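Local coordinates for protein Alpha/beta fold hydrolase (Pseudomonas aeruginosa, PDB 6I8W) that is a membrane phospholipase A of the alpha/beta hydrolase fold, degrading membrane phospholipids and acting as a bacterial virulence factor, at residues A[117-122]-A[144-149]; A[180-185]-A[227-232]; A[250-255]-A[267-272]. All blocks are in the same frame, centred on the assembly; numbering follows the deposited sequence.

Contact 1: residues A[117-122]-A[144-149]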
ATOM      1  N   GLU A 117      -3.148  15.400  -0.894  1.00 38.58           N
ATOM      2  CA  GLU A 117      -2.539  16.620  -0.374  1.00 41.21           C
ATOM      3  C   GLU A 117      -1.628  16.342   0.833  1.00 41.83           C
ATOM      4  O   GLU A 117      -0.580  16.967   0.976  1.00 39.03           O
ATOM      5  CB  GLU A 117      -3.612  17.644  -0.001  1.00 42.52           C
ATOM      6  CG  GLU A 117      -4.350  18.161  -1.209  1.00 57.21           C
ATOM      7  CD  GLU A 117      -3.410  18.454  -2.370  1.00 68.15           C
ATOM      8  OE1 GLU A 117      -2.485  19.281  -2.205  1.00 75.06           O
ATOM      9  OE2 GLU A 117      -3.588  17.840  -3.444  1.00 63.27           O
ATOM     10  N   ARG A 118      -2.018  15.406   1.692  1.00 41.84           N
ATOM     11  CA  ARG A 118      -1.162  15.014   2.810  1.00 40.00           C
ATOM     12  C   ARG A 118       0.169  14.426   2.303  1.00 39.47           C
ATOM     13  O   ARG A 118       1.228  14.671   2.888  1.00 37.26           O
ATOM     14  CB  ARG A 118      -1.883  13.999   3.720  1.00 37.07           C
ATOM     15  CG  ARG A 118      -3.166  14.551   4.415  1.00 39.61           C
ATOM     16  CD  ARG A 118      -3.676  13.589   5.504  1.00 38.33           C
ATOM     17  NE  ARG A 118      -4.862  14.112   6.186  1.00 43.30           N
ATOM     18  CZ  ARG A 118      -6.078  13.580   6.101  1.00 45.96           C
ATOM     19  NH1 ARG A 118      -6.276  12.497   5.356  1.00 39.96           N
ATOM     20  NH2 ARG A 118      -7.100  14.132   6.762  1.00 44.47           N
ATOM     21  N   VAL A 119       0.115  13.643   1.228  1.00 34.15           N
ATOM     22  CA  VAL A 119       1.328  13.022   0.693  1.00 35.16           C
ATOM     23  C   VAL A 119       2.263  14.098   0.133  1.00 34.04           C
ATOM     24  O   VAL A 119       3.477  14.048   0.342  1.00 35.43           O
ATOM     25  CB  VAL A 119       1.019  11.987  -0.404  1.00 31.88           C
ATOM     26  CG1 VAL A 119       2.315  11.472  -1.017  1.00 31.04           C
ATOM     27  CG2 VAL A 119       0.213  10.823   0.156  1.00 30.90           C
ATOM     28  N   ALA A 120       1.697  15.083  -0.556  1.00 33.49           N
ATOM     29  CA  ALA A 120       2.496  16.199  -1.055  1.00 37.32           C
ATOM     30  C   ALA A 120       3.113  16.996   0.098  1.00 39.71           C
ATOM     31  O   ALA A 120       4.280  17.374   0.043  1.00 40.29           O
ATOM     32  CB  ALA A 120       1.659  17.104  -1.928  1.00 41.98           C
ATOM     33  N   ASN A 121       2.328  17.253   1.140  1.00 38.05           N
ATOM     34  CA  ASN A 121       2.847  17.927   2.327  1.00 36.62           C
ATOM     35  C   ASN A 121       3.937  17.087   3.017  1.00 38.37           C
ATOM     36  O   ASN A 121       4.898  17.631   3.569  1.00 34.17           O
ATOM     37  CB  ASN A 121       1.715  18.216   3.328  1.00 36.42           C
ATOM     38  CG  ASN A 121       0.727  19.257   2.822  1.00 50.89           C
ATOM     39  OD1 ASN A 121       1.029  20.026   1.917  1.00 48.94           O
ATOM     40  ND2 ASN A 121      -0.470  19.274   3.410  1.00 52.56           N
ATOM     41  N   PHE A 122       3.767  15.771   3.000  1.00 32.01           N
ATOM     42  CA  PHE A 122       4.771  14.852   3.544  1.00 37.34           C
ATOM     43  C   PHE A 122       6.092  14.924   2.760  1.00 35.21           C
ATOM     44  O   PHE A 122       7.169  14.953   3.347  1.00 35.92           O
ATOM     45  CB  PHE A 122       4.235  13.412   3.551  1.00 31.71           C
ATOM     46  CG  PHE A 122       5.305  12.345   3.775  1.00 29.94           C
ATOM     47  CD1 PHE A 122       5.743  12.021   5.057  1.00 30.86           C
ATOM     48  CD2 PHE A 122       5.842  11.648   2.702  1.00 27.46           C
ATOM     49  CE1 PHE A 122       6.716  11.020   5.254  1.00 29.16           C
ATOM     50  CE2 PHE A 122       6.818  10.656   2.893  1.00 29.52           C
ATOM     51  CZ  PHE A 122       7.250  10.348   4.161  1.00 30.40           C
ATOM     52  N   ALA A 144      -2.091   9.118  -8.488  1.00 32.13           N
ATOM     53  CA  ALA A 144      -2.523   9.729  -9.741  1.00 36.31           C
ATOM     54  C   ALA A 144      -2.986  11.169  -9.506  1.00 43.34           C
ATOM     55  O   ALA A 144      -2.678  12.055 -10.300  1.00 39.05           O
ATOM     56  CB  ALA A 144      -3.627   8.910 -10.391  1.00 43.36           C
ATOM     57  N   LEU A 145      -3.697  11.414  -8.406  1.00 41.35           N
ATOM     58  CA  LEU A 145      -4.181  12.773  -8.126  1.00 46.33           C
ATOM     59  C   LEU A 145      -3.030  13.722  -7.789  1.00 41.12           C
ATOM     60  O   LEU A 145      -3.040  14.882  -8.187  1.00 42.38           O
ATOM     61  CB  LEU A 145      -5.210  12.776  -6.994  1.00 42.39           C
ATOM     62  CG  LEU A 145      -6.556  12.156  -7.358  1.00 44.48           C
ATOM     63  CD1 LEU A 145      -7.455  12.101  -6.125  1.00 51.47           C
ATOM     64  CD2 LEU A 145      -7.223  12.919  -8.508  1.00 45.50           C
ATOM     65  N   TYR A 146      -2.050  13.226  -7.045  1.00 36.92           N
ATOM     66  CA  TYR A 146      -0.841  13.992  -6.762  1.00 35.28           C
ATOM     67  C   TYR A 146      -0.193  14.425  -8.085  1.00 38.88           C
ATOM     68  O   TYR A 146       0.114  15.607  -8.281  1.00 39.36           O
ATOM     69  CB  TYR A 146       0.114  13.136  -5.908  1.00 36.28           C
ATOM     70  CG  TYR A 146       1.367  13.794  -5.340  1.00 37.36           C
ATOM     71  CD1 TYR A 146       1.824  15.027  -5.783  1.00 47.41           C
ATOM     72  CD2 TYR A 146       2.115  13.141  -4.369  1.00 40.26           C
ATOM     73  CE1 TYR A 146       2.985  15.597  -5.258  1.00 43.88           C
ATOM     74  CE2 TYR A 146       3.264  13.701  -3.839  1.00 39.01           C
ATOM     75  CZ  TYR A 146       3.699  14.922  -4.291  1.00 43.93           C
ATOM     76  OH  TYR A 146       4.849  15.463  -3.754  1.00 42.77           O
ATOM     77  N   ALA A 147       0.001  13.468  -8.992  1.00 40.83           N
ATOM     78  CA  ALA A 147       0.624  13.744 -10.288  1.00 43.76           C
ATOM     79  C   ALA A 147      -0.184  14.734 -11.128  1.00 48.04           C
ATOM     80  O   ALA A 147       0.388  15.527 -11.879  1.00 47.34           O
ATOM     81  CB  ALA A 147       0.839  12.438 -11.074  1.00 36.36           C
ATOM     82  N   ALA A 148      -1.511  14.683 -11.016  1.00 41.45           N
ATOM     83  CA  ALA A 148      -2.367  15.572 -11.801  1.00 43.73           C
ATOM     84  C   ALA A 148      -2.367  16.970 -11.206  1.00 46.56           C
ATOM     85  O   ALA A 148      -2.487  17.961 -11.921  1.00 53.16           O
ATOM     86  CB  ALA A 148      -3.787  15.027 -11.879  1.00 45.79           C
ATOM     87  N   ARG A 149      -2.233  17.042  -9.885  1.00 45.73           N
ATOM     88  CA  ARG A 149      -2.309  18.315  -9.168  1.00 54.53           C
ATOM     89  C   ARG A 149      -0.971  19.034  -9.046  1.00 52.74           C
ATOM     90  O   ARG A 149      -0.922  20.254  -8.982  1.00 57.03           O
ATOM     91  CB  ARG A 149      -2.886  18.094  -7.772  1.00 55.93           C
ATOM     92  CG  ARG A 149      -4.347  17.712  -7.767  1.00 60.34           C
ATOM     93  CD  ARG A 149      -4.757  17.256  -6.385  1.00 60.21           C
ATOM     94  NE  ARG A 149      -6.185  16.974  -6.294  1.00 58.93           N
ATOM     95  CZ  ARG A 149      -6.779  16.559  -5.182  1.00 62.69           C
ATOM     96  NH1 ARG A 149      -6.056  16.366  -4.082  1.00 57.20           N
ATOM     97  NH2 ARG A 149      -8.085  16.328  -5.169  1.00 61.08           N
TER

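Contact 2: residues A[180-185]-A[227-232]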
ATOM      1  N   GLY A 180     -23.274  -6.735  -0.032  1.00 62.89           N
ATOM      2  CA  GLY A 180     -22.850  -6.341   1.299  1.00 65.01           C
ATOM      3  C   GLY A 180     -21.655  -7.120   1.814  1.00 64.24           C
ATOM      4  O   GLY A 180     -21.463  -7.255   3.022  1.00 63.96           O
ATOM      5  N   GLU A 181     -20.840  -7.624   0.896  1.00 58.83           N
ATOM      6  CA  GLU A 181     -19.648  -8.364   1.277  1.00 57.16           C
ATOM      7  C   GLU A 181     -18.416  -7.567   0.857  1.00 54.14           C
ATOM      8  O   GLU A 181     -18.351  -7.031  -0.248  1.00 57.22           O
ATOM      9  CB  GLU A 181     -19.616  -9.761   0.634  1.00 66.52           C
ATOM     10  CG  GLU A 181     -18.346 -10.563   0.982  1.00 75.29           C
ATOM     11  CD  GLU A 181     -18.223 -11.911   0.261  1.00 77.50           C
ATOM     12  OE1 GLU A 181     -19.212 -12.399  -0.325  1.00 77.71           O
ATOM     13  OE2 GLU A 181     -17.117 -12.494   0.286  1.00 87.78           O
ATOM     14  N   ASN A 182     -17.440  -7.496   1.753  1.00 58.23           N
ATOM     15  CA  ASN A 182     -16.193  -6.796   1.491  1.00 51.45           C
ATOM     16  C   ASN A 182     -15.050  -7.588   2.105  1.00 49.25           C
ATOM     17  O   ASN A 182     -14.821  -7.524   3.313  1.00 49.78           O
ATOM     18  CB  ASN A 182     -16.244  -5.361   2.042  1.00 53.72           C
ATOM     19  CG  ASN A 182     -15.003  -4.545   1.671  1.00 47.82           C
ATOM     20  OD1 ASN A 182     -14.079  -5.050   1.031  1.00 46.48           O
ATOM     21  ND2 ASN A 182     -14.991  -3.272   2.065  1.00 49.61           N
ATOM     22  N   PRO A 183     -14.342  -8.367   1.273  1.00 48.02           N
ATOM     23  CA  PRO A 183     -13.214  -9.161   1.759  1.00 53.52           C
ATOM     24  C   PRO A 183     -12.087  -8.290   2.314  1.00 52.98           C
ATOM     25  O   PRO A 183     -11.251  -8.802   3.055  1.00 55.22           O
ATOM     26  CB  PRO A 183     -12.753  -9.924   0.508  1.00 51.25           C
ATOM     27  CG  PRO A 183     -13.951  -9.945  -0.382  1.00 49.99           C
ATOM     28  CD  PRO A 183     -14.646  -8.645  -0.140  1.00 47.91           C
ATOM     29  N   LEU A 184     -12.070  -7.002   1.973  1.00 44.58           N
ATOM     30  CA  LEU A 184     -10.967  -6.134   2.394  1.00 45.61           C
ATOM     31  C   LEU A 184     -11.115  -5.688   3.843  1.00 48.47           C
ATOM     32  O   LEU A 184     -10.173  -5.165   4.433  1.00 46.38           O
ATOM     33  CB  LEU A 184     -10.850  -4.909   1.481  1.00 42.09           C
ATOM     34  CG  LEU A 184     -10.662  -5.173  -0.023  1.00 41.08           C
ATOM     35  CD1 LEU A 184     -10.439  -3.866  -0.780  1.00 46.34           C
ATOM     36  CD2 LEU A 184      -9.528  -6.144  -0.293  1.00 40.72           C
ATOM     37  N   VAL A 185     -12.299  -5.892   4.414  1.00 46.48           N
ATOM     38  CA  VAL A 185     -12.536  -5.579   5.814  1.00 48.14           C
ATOM     39  C   VAL A 185     -12.695  -6.892   6.575  1.00 50.64           C
ATOM     40  O   VAL A 185     -13.665  -7.617   6.386  1.00 55.04           O
ATOM     41  CB  VAL A 185     -13.792  -4.699   6.013  1.00 49.99           C
ATOM     42  CG1 VAL A 185     -14.039  -4.485   7.488  1.00 52.10           C
ATOM     43  CG2 VAL A 185     -13.618  -3.352   5.315  1.00 48.84           C
ATOM     44  N   GLN A 227     -15.095   2.277   8.176  1.00 52.94           N
ATOM     45  CA  GLN A 227     -15.505   3.683   8.130  1.00 54.46           C
ATOM     46  C   GLN A 227     -14.750   4.428   7.022  1.00 45.17           C
ATOM     47  O   GLN A 227     -15.333   5.189   6.250  1.00 45.11           O
ATOM     48  CB  GLN A 227     -15.265   4.340   9.494  1.00 60.77           C
ATOM     49  CG  GLN A 227     -15.002   5.837   9.464  1.00 71.65           C
ATOM     50  CD  GLN A 227     -14.810   6.413  10.866  1.00 91.05           C
ATOM     51  OE1 GLN A 227     -14.299   7.524  11.031  1.00 98.88           O
ATOM     52  NE2 GLN A 227     -15.216   5.652  11.882  1.00 90.83           N
ATOM     53  N   ILE A 228     -13.449   4.191   6.932  1.00 42.78           N
ATOM     54  CA  ILE A 228     -12.669   4.767   5.847  1.00 48.97           C
ATOM     55  C   ILE A 228     -13.180   4.270   4.495  1.00 44.31           C
ATOM     56  O   ILE A 228     -13.315   5.054   3.558  1.00 46.11           O
ATOM     57  CB  ILE A 228     -11.170   4.445   5.981  1.00 41.96           C
ATOM     58  CG1 ILE A 228     -10.562   5.210   7.158  1.00 43.01           C
ATOM     59  CG2 ILE A 228     -10.418   4.829   4.699  1.00 38.08           C
ATOM     60  CD1 ILE A 228      -9.078   4.915   7.356  1.00 42.21           C
ATOM     61  N   PHE A 229     -13.476   2.975   4.397  1.00 41.51           N
ATOM     62  CA  PHE A 229     -13.950   2.413   3.132  1.00 42.57           C
ATOM     63  C   PHE A 229     -15.247   3.098   2.698  1.00 47.86           C
ATOM     64  O   PHE A 229     -15.468   3.336   1.509  1.00 51.33           O
ATOM     65  CB  PHE A 229     -14.165   0.898   3.232  1.00 44.11           C
ATOM     66  CG  PHE A 229     -14.295   0.217   1.888  1.00 44.92           C
ATOM     67  CD1 PHE A 229     -13.174  -0.249   1.224  1.00 42.46           C
ATOM     68  CD2 PHE A 229     -15.535   0.074   1.280  1.00 52.12           C
ATOM     69  CE1 PHE A 229     -13.288  -0.863  -0.020  1.00 48.12           C
ATOM     70  CE2 PHE A 229     -15.659  -0.534   0.043  1.00 46.12           C
ATOM     71  CZ  PHE A 229     -14.535  -1.003  -0.613  1.00 44.76           C
ATOM     72  N   GLU A 230     -16.089   3.437   3.667  1.00 45.01           N
ATOM     73  CA  GLU A 230     -17.343   4.125   3.364  1.00 48.37           C
ATOM     74  C   GLU A 230     -17.086   5.530   2.820  1.00 47.61           C
ATOM     75  O   GLU A 230     -17.777   5.985   1.908  1.00 47.53           O
ATOM     76  CB  GLU A 230     -18.241   4.179   4.600  1.00 60.86           C
ATOM     77  CG  GLU A 230     -19.399   3.212   4.520  1.00 76.36           C
ATOM     78  CD  GLU A 230     -20.217   3.401   3.256  1.00 86.41           C
ATOM     79  OE1 GLU A 230     -20.855   4.466   3.109  1.00 92.49           O
ATOM     80  OE2 GLU A 230     -20.210   2.486   2.404  1.00 90.49           O
ATOM     81  N   GLN A 231     -16.090   6.214   3.374  1.00 50.22           N
ATOM     82  CA  GLN A 231     -15.664   7.499   2.825  1.00 53.19           C
ATOM     83  C   GLN A 231     -15.131   7.356   1.396  1.00 52.97           C
ATOM     84  O   GLN A 231     -15.373   8.209   0.551  1.00 53.40           O
ATOM     85  CB  GLN A 231     -14.595   8.137   3.707  1.00 49.64           C
ATOM     86  CG  GLN A 231     -15.102   8.622   5.056  1.00 52.81           C
ATOM     87  CD  GLN A 231     -14.100   9.536   5.720  1.00 57.44           C
ATOM     88  OE1 GLN A 231     -13.354  10.238   5.041  1.00 54.10           O
ATOM     89  NE2 GLN A 231     -14.061   9.520   7.047  1.00 60.30           N
ATOM     90  N   LEU A 232     -14.397   6.281   1.124  1.00 44.80           N
ATOM     91  CA  LEU A 232     -13.854   6.085  -0.216  1.00 47.11           C
ATOM     92  C   LEU A 232     -15.005   5.898  -1.208  1.00 53.04           C
ATOM     93  O   LEU A 232     -14.910   6.304  -2.371  1.00 51.15           O
ATOM     94  CB  LEU A 232     -12.894   4.890  -0.258  1.00 40.83           C
ATOM     95  CG  LEU A 232     -11.584   5.001   0.536  1.00 44.45           C
ATOM     96  CD1 LEU A 232     -10.822   3.690   0.505  1.00 42.36           C
ATOM     97  CD2 LEU A 232     -10.715   6.131  -0.013  1.00 39.87           C
TER

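Contact 3: residues A[250-255]-A[267-272]. With CO2 (carbon dioxide), chain G.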
ATOM      1  N   THR A 250       3.793   7.603 -17.304  1.00 38.46           N
ATOM      2  CA  THR A 250       2.957   6.858 -16.380  1.00 39.01           C
ATOM      3  C   THR A 250       2.967   5.372 -16.728  1.00 39.00           C
ATOM      4  O   THR A 250       2.596   4.975 -17.834  1.00 39.08           O
ATOM      5  CB  THR A 250       1.502   7.387 -16.399  1.00 38.92           C
ATOM      6  OG1 THR A 250       1.495   8.759 -15.990  1.00 40.78           O
ATOM      7  CG2 THR A 250       0.612   6.582 -15.456  1.00 38.84           C
ATOM      8  N   LEU A 251       3.404   4.562 -15.774  1.00 30.25           N
ATOM      9  CA  LEU A 251       3.391   3.121 -15.932  1.00 32.08           C
ATOM     10  C   LEU A 251       2.072   2.572 -15.407  1.00 34.46           C
ATOM     11  O   LEU A 251       1.685   2.860 -14.273  1.00 31.79           O
ATOM     12  CB  LEU A 251       4.564   2.480 -15.188  1.00 28.26           C
ATOM     13  CG  LEU A 251       4.564   0.944 -15.150  1.00 29.30           C
ATOM     14  CD1 LEU A 251       4.656   0.354 -16.566  1.00 27.76           C
ATOM     15  CD2 LEU A 251       5.738   0.429 -14.270  1.00 27.20           C
ATOM     16  N   LEU A 252       1.383   1.803 -16.243  1.00 33.62           N
ATOM     17  CA  LEU A 252       0.193   1.060 -15.835  1.00 32.79           C
ATOM     18  C   LEU A 252       0.601  -0.391 -15.670  1.00 34.88           C
ATOM     19  O   LEU A 252       0.923  -1.048 -16.659  1.00 34.91           O
ATOM     20  CB  LEU A 252      -0.930   1.190 -16.886  1.00 30.38           C
ATOM     21  CG  LEU A 252      -1.259   2.620 -17.292  1.00 32.65           C
ATOM     22  CD1 LEU A 252      -2.353   2.667 -18.364  1.00 34.02           C
ATOM     23  CD2 LEU A 252      -1.664   3.429 -16.041  1.00 34.22           C
ATOM     24  N   LEU A 253       0.616  -0.893 -14.439  1.00 30.48           N
ATOM     25  CA  LEU A 253       1.038  -2.281 -14.220  1.00 27.70           C
ATOM     26  C   LEU A 253      -0.054  -3.054 -13.488  1.00 34.33           C
ATOM     27  O   LEU A 253      -0.561  -2.589 -12.459  1.00 33.23           O
ATOM     28  CB  LEU A 253       2.360  -2.333 -13.432  1.00 30.34           C
ATOM     29  CG  LEU A 253       3.018  -3.709 -13.230  1.00 30.46           C
ATOM     30  CD1 LEU A 253       4.553  -3.630 -13.172  1.00 26.66           C
ATOM     31  CD2 LEU A 253       2.471  -4.398 -11.954  1.00 31.64           C
ATOM     32  N   TRP A 254      -0.395  -4.237 -14.008  1.00 29.85           N
ATOM     33  CA  TRP A 254      -1.498  -5.031 -13.462  1.00 36.27           C
ATOM     34  C   TRP A 254      -1.114  -6.487 -13.292  1.00 40.07           C
ATOM     35  O   TRP A 254      -0.286  -7.002 -14.044  1.00 35.38           O
ATOM     36  CB  TRP A 254      -2.732  -4.956 -14.377  1.00 35.35           C
ATOM     37  CG  TRP A 254      -3.990  -4.515 -13.657  1.00 39.12           C
ATOM     38  CD1 TRP A 254      -4.976  -5.320 -13.147  1.00 36.11           C
ATOM     39  CD2 TRP A 254      -4.386  -3.168 -13.373  1.00 36.02           C
ATOM     40  NE1 TRP A 254      -5.957  -4.550 -12.559  1.00 36.87           N
ATOM     41  CE2 TRP A 254      -5.615  -3.228 -12.681  1.00 37.47           C
ATOM     42  CE3 TRP A 254      -3.815  -1.916 -13.627  1.00 32.87           C
ATOM     43  CZ2 TRP A 254      -6.286  -2.085 -12.249  1.00 41.61           C
ATOM     44  CZ3 TRP A 254      -4.481  -0.780 -13.192  1.00 36.32           C
ATOM     45  CH2 TRP A 254      -5.704  -0.873 -12.511  1.00 36.72           C
ATOM     46  N   GLY A 255      -1.710  -7.141 -12.297  1.00 31.51           N
ATOM     47  CA  GLY A 255      -1.770  -8.594 -12.271  1.00 33.27           C
ATOM     48  C   GLY A 255      -2.985  -8.992 -13.087  1.00 40.98           C
ATOM     49  O   GLY A 255      -4.072  -8.490 -12.827  1.00 40.08           O
ATOM     50  N   GLU A 267      -7.485  -0.293 -20.267  1.00 41.21           N
ATOM     51  CA  GLU A 267      -8.083   0.203 -21.509  1.00 52.91           C
ATOM     52  C   GLU A 267      -8.789   1.543 -21.300  1.00 54.37           C
ATOM     53  O   GLU A 267      -8.888   2.345 -22.218  1.00 54.22           O
ATOM     54  CB  GLU A 267      -9.051  -0.831 -22.097  1.00 64.11           C
ATOM     55  CG  GLU A 267      -8.495  -2.254 -22.160  1.00 79.50           C
ATOM     56  CD  GLU A 267      -7.241  -2.370 -23.029  1.00 97.63           C
ATOM     57  OE1 GLU A 267      -7.050  -1.537 -23.943  1.00104.50           O
ATOM     58  OE2 GLU A 267      -6.444  -3.304 -22.800  1.00105.13           O
ATOM     59  N   VAL A 268      -9.270   1.796 -20.087  1.00 50.78           N
ATOM     60  CA  VAL A 268      -9.858   3.096 -19.782  1.00 52.29           C
ATOM     61  C   VAL A 268      -8.754   4.155 -19.716  1.00 51.17           C
ATOM     62  O   VAL A 268      -8.900   5.242 -20.258  1.00 44.83           O
ATOM     63  CB  VAL A 268     -10.635   3.079 -18.449  1.00 51.04           C
ATOM     64  CG1 VAL A 268     -11.017   4.493 -18.023  1.00 50.12           C
ATOM     65  CG2 VAL A 268     -11.868   2.188 -18.561  1.00 59.41           C
ATOM     66  N   MET A 269      -7.643   3.825 -19.065  1.00 45.97           N
ATOM     67  CA  MET A 269      -6.622   4.818 -18.749  1.00 43.63           C
ATOM     68  C   MET A 269      -5.662   5.132 -19.888  1.00 45.82           C
ATOM     69  O   MET A 269      -5.174   6.258 -20.016  1.00 46.07           O
ATOM     70  CB  MET A 269      -5.821   4.355 -17.529  1.00 41.85           C
ATOM     71  CG  MET A 269      -6.649   4.330 -16.254  1.00 37.11           C
ATOM     72  SD  MET A 269      -5.612   3.938 -14.831  1.00 41.10           S
ATOM     73  CE  MET A 269      -5.279   2.201 -15.111  1.00 38.46           C
ATOM     74  N   ARG A 270      -5.336   4.111 -20.667  1.00 44.20           N
ATOM     75  CA  ARG A 270      -4.333   4.252 -21.715  1.00 50.37           C
ATOM     76  C   ARG A 270      -4.614   5.425 -22.686  1.00 48.86           C
ATOM     77  O   ARG A 270      -3.740   6.278 -22.856  1.00 49.24           O
ATOM     78  CB  ARG A 270      -4.200   2.923 -22.455  1.00 54.54           C
ATOM     79  CG  ARG A 270      -2.938   2.754 -23.215  1.00 63.42           C
ATOM     80  CD  ARG A 270      -2.807   1.305 -23.624  1.00 61.28           C
ATOM     81  NE  ARG A 270      -2.209   1.189 -24.942  1.00 61.93           N
ATOM     82  CZ  ARG A 270      -2.444   0.187 -25.777  1.00 61.90           C
ATOM     83  NH1 ARG A 270      -3.275  -0.794 -25.432  1.00 62.64           N
ATOM     84  NH2 ARG A 270      -1.854   0.172 -26.960  1.00 61.35           N
ATOM     85  N   PRO A 271      -5.831   5.503 -23.287  1.00 47.84           N
ATOM     86  CA  PRO A 271      -6.142   6.629 -24.187  1.00 54.65           C
ATOM     87  C   PRO A 271      -6.119   7.999 -23.513  1.00 58.47           C
ATOM     88  O   PRO A 271      -6.047   9.017 -24.200  1.00 56.47           O
ATOM     89  CB  PRO A 271      -7.578   6.337 -24.657  1.00 57.03           C
ATOM     90  CG  PRO A 271      -7.827   4.925 -24.346  1.00 59.88           C
ATOM     91  CD  PRO A 271      -6.993   4.609 -23.140  1.00 53.30           C
ATOM     92  N   LEU A 272      -6.252   8.022 -22.190  1.00 57.28           N
ATOM     93  CA  LEU A 272      -6.398   9.280 -21.462  1.00 55.47           C
ATOM     94  C   LEU A 272      -5.058   9.836 -20.986  1.00 52.42           C
ATOM     95  O   LEU A 272      -4.994  10.972 -20.524  1.00 59.09           O
ATOM     96  CB  LEU A 272      -7.350   9.097 -20.265  1.00 49.15           C
ATOM     97  CG  LEU A 272      -8.767   8.593 -20.562  1.00 54.57           C
ATOM     98  CD1 LEU A 272      -9.519   8.317 -19.271  1.00 54.89           C
ATOM     99  CD2 LEU A 272      -9.548   9.588 -21.424  1.00 55.81           C
TER
HETATM  100  C   CO2 G 405      -4.116  12.385 -24.156  1.00 77.36           C
HETATM  101  O1  CO2 G 405      -3.280  12.121 -24.872  1.00 75.27           O
HETATM  102  O2  CO2 G 405      -4.955  12.649 -23.441  1.00 74.93           O

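Contact 1: residues A[117-122]-A[144-149]
One face of the Tyr146 ring is covered by the methyl group of Ala120, which makes a CH-pi contact: CB lies 4.1 Å from the ring centroid, well over the face. The methyl is displaced from the centre toward the phenol end, its closest ring atom being CZ, and Ala120 CA comes within 3.7 Å of Tyr146 OH. Val119 approaches the same ring obliquely, its CG1 branch 3.7 Å from Tyr146 CE2. With CG anti to the backbone N, the tyrosine stretches from helix 138-149 across to helix 112-125, and the hydroxyl beyond the ring is hydrogen-bonded to Gln153. The second flat group, the Arg149 guanidinium, receives Glu117 at its edge. There NH1 donates to Glu117 OE2 over 2.9 Å in a salt bridge bent to 143° at the hydrogen. The carboxylate presents the anti lone pair of OE2, and its plane is turned 45° from that of the guanidinium. The extended arginine chain carries NH1 across to helix 112-125, while the bend of Glu117 at chi2 brings OE2 to it. The axes of the two segments stand 9.7 Å apart at closest approach and cross at -69°, with Ala120 and Tyr146 the nearest CA pair. Both ions have further partners: Arg149 NH1 also bonds to Gly113 O, and Glu117 OE1 to His150 NE2. The single, bent contact through one nitrogen is thus part of a wider polar network at the more exposed side, which probably holds both charged groups in place, while the tyrosine contact joins the helices in the buried part.

Contact 2: residues A[180-185]-A[227-232]
The polar-to-aromatic contact between Asn182 and Phe229 dominates. The amide nitrogen ND2 sits 3.3 Å above the plane of the phenyl ring, over its centre, and is nearly equidistant from all six carbons. Amide and ring planes stand 55° apart, and the two side chains reach toward each other from opposite directions. Phe229 projects from helix 208-234; chi1 of -165° swings the ring out to the loop, and chi2 near 90° presents a face to it.

The apolar component is slight: Leu184 CD1 approaches Phe229 CE1 obliquely at 4.2 Å. Leu184 also packs on Leu195 of helix 191-199, and the nearest atoms of its side chain and a bound myristic acid are about 4 Å apart, which places this loop beside the acyl ligand.

Hydrogen bonds act within the loop. Asn182 OD1 accepts from Leu184 N at 3.0 Å, forming an Asx turn, with the donor above the carbonyl plane. A type I turn spans Asn182 to Val185, closed by Val185 N to Asn182 O.

The two ends of one amide therefore do different work: the oxygen fastens the turn and limits rotation of the group, while the nitrogen, with its partial positive charge, faces the pi cloud, an arrangement consistent with a weak electrostatic attraction.

Contact 3: residues A[250-255]-A[267-272]
Strand 250-255 runs in extended conformation past segment 267-272, and the nearest pair of CA atoms, those of Leu252 and Arg270, is 8.1 Å apart. Residues 270-272 have helical backbone angles, and Leu272 N bonds to Met269 O at 3.0 Å. The segments bury 173 Å² between them, mainly through side chains.

Met269 carries most of the contact. From the helix its CB and CG lead toward the strand, and a bend at chi3 (-72°) sets the terminal methyl against both Leu252 and Trp254. Met269 CE lies 3.9 Å from Leu252 CD2 and 3.6 Å from Trp254 CZ3. The methyl reaches the six-membered part of the indole obliquely, and the methionine and tryptophan side chains cross at about a right angle. Leu252 uses both branches: while CD2 meets the thioether end, CD1 rests 3.9 Å from Met269 CB and 4.0 Å from the backbone N of Arg270. This forked leucine thus spans the length of the methionine chain. Arg270 adds a marginal touch through CB, its guanidinium leading away from the strand. Farther along the segment, a bound carbon dioxide lies beside the carbonyl oxygens of Pro271 and Leu272, its O2 3.4 Å from Leu272 O.

Indole NE1 of Trp254 is hydrogen-bonded to Leu261 O, and the indole also packs on Asp161 and Asn162. Strand 250-255, helix 265-269 and strand 276-281 form a beta-alpha-beta unit. Within the central sheet, strand 250-255 runs parallel between strands 154-160 and 276-281, and helix 293-308 packs against Leu251 and Leu253.

From the N terminus, the long helix 3-38 and the first strands precede contact 1, which links helices 112-125 and 138-149 and encloses strand 131-136 in its loop. Contact 2 follows, closing a 41-residue excursion, mostly helical and without strands, between the loop after helix 172-177 and helix 208-234. The chain then returns to the sheet at strand 250-255, where contact 3 closes the short connection to helix 265-269. The three follow in series, none nesting in or crossing another. Their centres lie about 19 to 25 Å apart and the contacts do not touch. Contacts 1 and 3 join elements of the sheet-and-helix core, whereas contact 2 ties together the helical insertion beside the bound myristic acid.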